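Local coordinates for protein pentalenene synthase (Streptomyces chartreusis NRRL 3882, PDB 6Q4S) that probably cyclises farnesyl diphosphate, with magnesium as cofactor, to the bicyclic sesquiterpene alcohol 7-epi-alpha-eudesmol, at residues S16-V30 with A61-L75. Sequence-based numbering, arbitrary orientation.
Sequences SEHLEYARARHLRWV and ASADDMVVLMNWFSL
A22 sits as a knob in a hole formed by A63, M66, V67 and M70, joining helix 19-30 to helix 63-75 in the all-helical class I terpene synthase fold. The axes come within 8.6 Å at a crossing angle of -48°, and alanine's small bulk suits this close approach. In return, V67 fills the hollow among Y21, A22, R25 and H26, while M70 enters that of L19, A22, R23 and H26, its chain extended beyond CG so that SD lies 3.6 Å from A22 C. At the N-terminal end A63 CB rises over the centre of the H18 ring, and a water links S16 OG to A61 O. M66, bent at chi2 and chi3, lays CE against S16. Toward the C-terminal ends, the N71 amide stacks on the W29 ring, planes 7° apart, with N71 CB 3.5 Å from the centroid of the six-membered ring. W29 NE1 is hydrogen-bonded to E125 OE2. An alanine in place of W29 would probably open a gap over the N71 amide and leave E125 without its indole N-H partner. L75 CD2 meets the edge of the W29 ring, and helix 63-79 runs on to the DDXXD motif, which probably binds magnesium. M70 CB covers one face of the H26 ring; H26 NE2 is hydrogen-bonded to Y45 OH, and H26 ND1 donates in the ring plane to a lone pair of N71 OD1 at 2.8 Å, nearly straight at 169°.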
# COMPACT_ATOMS: atom_id res chain seq x y z
N SER A 16 -26.08 -12.14 8.38
CA SER A 16 -25.59 -12.52 9.71
C SER A 16 -26.70 -12.57 10.78
O SER A 16 -27.51 -11.62 10.96
CB SER A 16 -24.48 -11.61 10.17
OG SER A 16 -24.08 -11.85 11.51
N GLU A 17 -26.66 -13.64 11.56
CA GLU A 17 -27.50 -13.74 12.80
C GLU A 17 -27.10 -12.77 13.91
O GLU A 17 -27.87 -12.51 14.88
CB GLU A 17 -27.48 -15.18 13.31
CG GLU A 17 -26.16 -15.61 13.94
CD GLU A 17 -26.11 -17.10 14.25
OE1 GLU A 17 -27.16 -17.66 14.67
OE2 GLU A 17 -25.02 -17.70 14.10
N HIS A 18 -25.93 -12.12 13.77
CA HIS A 18 -25.45 -11.22 14.84
C HIS A 18 -25.83 -9.79 14.74
O HIS A 18 -25.33 -8.92 15.50
CB HIS A 18 -23.93 -11.36 14.92
CG HIS A 18 -23.50 -12.77 15.00
ND1 HIS A 18 -24.03 -13.63 15.94
CD2 HIS A 18 -22.59 -13.48 14.29
CE1 HIS A 18 -23.45 -14.82 15.80
NE2 HIS A 18 -22.59 -14.76 14.79
N LEU A 19 -26.75 -9.48 13.85
CA LEU A 19 -27.08 -8.07 13.64
C LEU A 19 -27.43 -7.34 14.89
O LEU A 19 -26.85 -6.27 15.19
CB LEU A 19 -28.20 -7.97 12.58
CG LEU A 19 -28.83 -6.61 12.38
CD1 LEU A 19 -27.80 -5.56 11.97
CD2 LEU A 19 -29.96 -6.79 11.34
N GLU A 20 -28.41 -7.84 15.67
CA GLU A 20 -28.82 -7.07 16.87
C GLU A 20 -27.77 -7.08 17.98
O GLU A 20 -27.54 -6.05 18.63
CB GLU A 20 -30.25 -7.47 17.40
CG GLU A 20 -31.41 -7.19 16.42
CD GLU A 20 -31.49 -5.73 15.89
OE1 GLU A 20 -31.11 -4.76 16.59
OE2 GLU A 20 -31.94 -5.50 14.73
N TYR A 21 -27.11 -8.21 18.18
CA TYR A 21 -26.05 -8.30 19.22
C TYR A 21 -24.94 -7.21 18.94
O TYR A 21 -24.58 -6.40 19.80
CB TYR A 21 -25.42 -9.72 19.16
CG TYR A 21 -24.16 -9.84 19.95
CD1 TYR A 21 -24.20 -10.06 21.33
CD2 TYR A 21 -22.91 -9.66 19.34
CE1 TYR A 21 -23.02 -10.17 22.06
CE2 TYR A 21 -21.74 -9.73 20.08
CZ TYR A 21 -21.81 -9.97 21.45
OH TYR A 21 -20.64 -10.05 22.16
N ALA A 22 -24.48 -7.21 17.70
CA ALA A 22 -23.36 -6.30 17.29
C ALA A 22 -23.74 -4.86 17.11
O ALA A 22 -23.00 -3.94 17.54
CB ALA A 22 -22.71 -6.86 16.06
N ARG A 23 -24.94 -4.61 16.57
CA ARG A 23 -25.50 -3.24 16.51
C ARG A 23 -25.43 -2.57 17.85
O ARG A 23 -25.03 -1.43 17.97
CB ARG A 23 -26.98 -3.23 16.01
CG ARG A 23 -27.55 -1.87 15.67
CD ARG A 23 -29.06 -1.74 15.87
NE ARG A 23 -29.77 -2.70 15.05
CZ ARG A 23 -30.00 -2.53 13.75
NH1 ARG A 23 -29.53 -1.47 13.11
NH2 ARG A 23 -30.66 -3.45 13.08
N ALA A 24 -25.88 -3.26 18.88
CA ALA A 24 -25.92 -2.67 20.20
C ALA A 24 -24.52 -2.26 20.70
O ALA A 24 -24.34 -1.18 21.19
CB ALA A 24 -26.60 -3.64 21.21
N ARG A 25 -23.56 -3.13 20.57
CA ARG A 25 -22.17 -2.77 20.94
C ARG A 25 -21.59 -1.64 20.07
O ARG A 25 -20.83 -0.76 20.55
CB ARG A 25 -21.30 -4.01 20.84
CG ARG A 25 -21.65 -5.05 21.89
CD ARG A 25 -20.77 -6.26 21.78
NE ARG A 25 -20.42 -6.80 23.10
CZ ARG A 25 -21.24 -7.48 23.91
NH1 ARG A 25 -22.51 -7.73 23.56
NH2 ARG A 25 -20.79 -7.92 25.09
N HIS A 26 -21.91 -1.72 18.79
CA HIS A 26 -21.42 -0.76 17.76
C HIS A 26 -21.94 0.60 18.07
O HIS A 26 -21.20 1.59 18.06
CB HIS A 26 -21.81 -1.18 16.30
CG HIS A 26 -21.63 -0.07 15.33
ND1 HIS A 26 -20.38 0.43 15.06
CD2 HIS A 26 -22.51 0.71 14.67
CE1 HIS A 26 -20.50 1.47 14.25
NE2 HIS A 26 -21.78 1.65 13.99
N LEU A 27 -23.24 0.71 18.38
CA LEU A 27 -23.78 2.02 18.74
C LEU A 27 -23.20 2.69 19.98
O LEU A 27 -23.12 3.94 20.02
CB LEU A 27 -25.31 2.03 18.85
CG LEU A 27 -26.04 1.68 17.56
CD1 LEU A 27 -27.53 1.45 17.88
CD2 LEU A 27 -25.82 2.78 16.54
N ARG A 28 -22.86 1.90 20.98
CA ARG A 28 -22.15 2.43 22.16
C ARG A 28 -20.73 2.85 21.82
O ARG A 28 -20.25 3.88 22.31
CB ARG A 28 -22.13 1.35 23.23
CG ARG A 28 -23.46 1.43 24.03
CD ARG A 28 -23.91 0.07 24.49
NE ARG A 28 -22.91 -0.41 25.37
CZ ARG A 28 -22.52 -1.66 25.46
NH1 ARG A 28 -23.06 -2.61 24.72
NH2 ARG A 28 -21.56 -1.94 26.34
N TRP A 29 -20.10 2.05 20.97
CA TRP A 29 -18.74 2.36 20.49
C TRP A 29 -18.65 3.70 19.76
O TRP A 29 -17.71 4.47 19.99
CB TRP A 29 -18.24 1.22 19.66
CG TRP A 29 -16.80 1.35 19.11
CD1 TRP A 29 -15.64 0.87 19.69
CD2 TRP A 29 -16.41 1.89 17.84
NE1 TRP A 29 -14.56 1.12 18.86
CE2 TRP A 29 -15.00 1.71 17.71
CE3 TRP A 29 -17.10 2.50 16.79
CZ2 TRP A 29 -14.28 2.16 16.59
CZ3 TRP A 29 -16.37 2.97 15.66
CH2 TRP A 29 -14.98 2.79 15.58
N VAL A 30 -19.60 4.03 18.88
CA VAL A 30 -19.50 5.31 18.18
C VAL A 30 -19.48 6.49 19.16
O VAL A 30 -18.79 7.52 18.93
CB VAL A 30 -20.50 5.57 17.00
CG1 VAL A 30 -20.43 4.45 15.99
CG2 VAL A 30 -21.91 5.79 17.44
N ALA A 61 -19.36 -13.61 9.72
CA ALA A 61 -18.48 -13.11 10.74
C ALA A 61 -18.89 -13.72 12.06
O ALA A 61 -20.11 -13.85 12.33
CB ALA A 61 -18.58 -11.61 10.83
N SER A 62 -17.91 -14.02 12.93
CA SER A 62 -18.26 -14.28 14.31
C SER A 62 -18.90 -13.06 14.90
O SER A 62 -18.79 -11.95 14.31
CB SER A 62 -17.01 -14.63 15.11
OG SER A 62 -16.26 -13.46 15.30
N ALA A 63 -19.51 -13.20 16.07
CA ALA A 63 -20.18 -12.12 16.67
C ALA A 63 -19.25 -10.98 17.06
O ALA A 63 -19.66 -9.79 16.99
CB ALA A 63 -21.00 -12.57 17.87
N ASP A 64 -18.05 -11.28 17.56
CA ASP A 64 -17.20 -10.19 18.01
C ASP A 64 -16.63 -9.44 16.76
O ASP A 64 -16.35 -8.26 16.82
CB ASP A 64 -16.05 -10.68 18.87
CG ASP A 64 -16.51 -11.25 20.23
OD1 ASP A 64 -17.49 -10.74 20.84
OD2 ASP A 64 -15.83 -12.19 20.67
N ASP A 65 -16.31 -10.21 15.74
CA ASP A 65 -15.81 -9.66 14.46
C ASP A 65 -16.89 -8.87 13.72
O ASP A 65 -16.59 -7.88 13.06
CB ASP A 65 -15.30 -10.77 13.59
CG ASP A 65 -14.00 -11.38 14.11
OD1 ASP A 65 -13.29 -10.74 14.93
OD2 ASP A 65 -13.59 -12.42 13.57
N MET A 66 -18.15 -9.22 13.91
CA MET A 66 -19.23 -8.42 13.34
C MET A 66 -19.22 -7.05 13.96
O MET A 66 -19.40 -6.02 13.26
CB MET A 66 -20.60 -9.10 13.50
CG MET A 66 -21.75 -8.33 12.87
SD MET A 66 -21.58 -7.88 11.10
CE MET A 66 -21.51 -9.47 10.46
N VAL A 67 -18.94 -6.97 15.26
CA VAL A 67 -18.80 -5.67 15.90
C VAL A 67 -17.64 -4.78 15.26
O VAL A 67 -17.87 -3.64 14.98
CB VAL A 67 -18.53 -5.77 17.43
CG1 VAL A 67 -18.47 -4.34 17.99
CG2 VAL A 67 -19.69 -6.51 18.13
N VAL A 68 -16.48 -5.38 15.08
CA VAL A 68 -15.31 -4.72 14.49
C VAL A 68 -15.68 -4.26 13.07
O VAL A 68 -15.40 -3.12 12.70
CB VAL A 68 -14.14 -5.72 14.45
CG1 VAL A 68 -12.95 -5.19 13.60
CG2 VAL A 68 -13.66 -6.00 15.86
N LEU A 69 -16.37 -5.11 12.32
CA LEU A 69 -16.82 -4.75 10.96
C LEU A 69 -17.79 -3.58 10.91
O LEU A 69 -17.63 -2.68 10.08
CB LEU A 69 -17.27 -5.95 10.16
CG LEU A 69 -16.19 -6.97 9.83
CD1 LEU A 69 -16.81 -8.34 9.63
CD2 LEU A 69 -15.25 -6.60 8.67
N MET A 70 -18.77 -3.53 11.81
CA MET A 70 -19.65 -2.41 11.89
C MET A 70 -18.89 -1.16 12.30
O MET A 70 -19.16 -0.05 11.80
CB MET A 70 -20.78 -2.62 12.88
CG MET A 70 -21.67 -3.82 12.50
SD MET A 70 -22.97 -4.00 13.74
CE MET A 70 -23.94 -5.21 12.81
N ASN A 71 -17.96 -1.31 13.25
CA ASN A 71 -17.22 -0.16 13.67
C ASN A 71 -16.45 0.46 12.41
O ASN A 71 -16.49 1.67 12.16
CB ASN A 71 -16.26 -0.53 14.83
CG ASN A 71 -16.98 -0.93 16.11
OD1 ASN A 71 -18.16 -0.62 16.33
ND2 ASN A 71 -16.21 -1.50 17.02
N TRP A 72 -15.73 -0.39 11.74
CA TRP A 72 -15.05 -0.01 10.49
C TRP A 72 -15.95 0.64 9.45
O TRP A 72 -15.69 1.76 9.02
CB TRP A 72 -14.48 -1.23 9.90
CG TRP A 72 -13.71 -1.01 8.68
CD1 TRP A 72 -12.82 -0.02 8.42
CD2 TRP A 72 -13.75 -1.83 7.56
NE1 TRP A 72 -12.28 -0.18 7.17
CE2 TRP A 72 -12.85 -1.28 6.60
CE3 TRP A 72 -14.48 -2.97 7.23
CZ2 TRP A 72 -12.61 -1.90 5.39
CZ3 TRP A 72 -14.28 -3.55 6.04
CH2 TRP A 72 -13.35 -3.02 5.11
N PHE A 73 -17.05 -0.03 9.12
CA PHE A 73 -18.08 0.54 8.30
C PHE A 73 -18.41 1.98 8.68
O PHE A 73 -18.56 2.80 7.81
CB PHE A 73 -19.38 -0.26 8.42
CG PHE A 73 -19.82 -0.93 7.18
CD1 PHE A 73 -20.71 -0.32 6.34
CD2 PHE A 73 -19.44 -2.23 6.90
CE1 PHE A 73 -21.16 -0.95 5.21
CE2 PHE A 73 -19.94 -2.91 5.79
CZ PHE A 73 -20.77 -2.26 4.93
N SER A 74 -18.58 2.27 9.96
CA SER A 74 -18.94 3.57 10.35
C SER A 74 -17.87 4.64 10.01
O SER A 74 -18.25 5.80 9.84
CB SER A 74 -19.30 3.67 11.86
OG SER A 74 -18.18 3.54 12.70
N LEU A 75 -16.58 4.24 9.98
CA LEU A 75 -15.45 5.18 9.84
C LEU A 75 -15.53 5.89 8.53
O LEU A 75 -15.50 7.10 8.49
CB LEU A 75 -14.05 4.51 9.96
CG LEU A 75 -13.86 4.01 11.37
CD1 LEU A 75 -12.55 3.30 11.57
CD2 LEU A 75 -14.04 5.12 12.36
O HOH W 1 -22.45 -13.90 11.09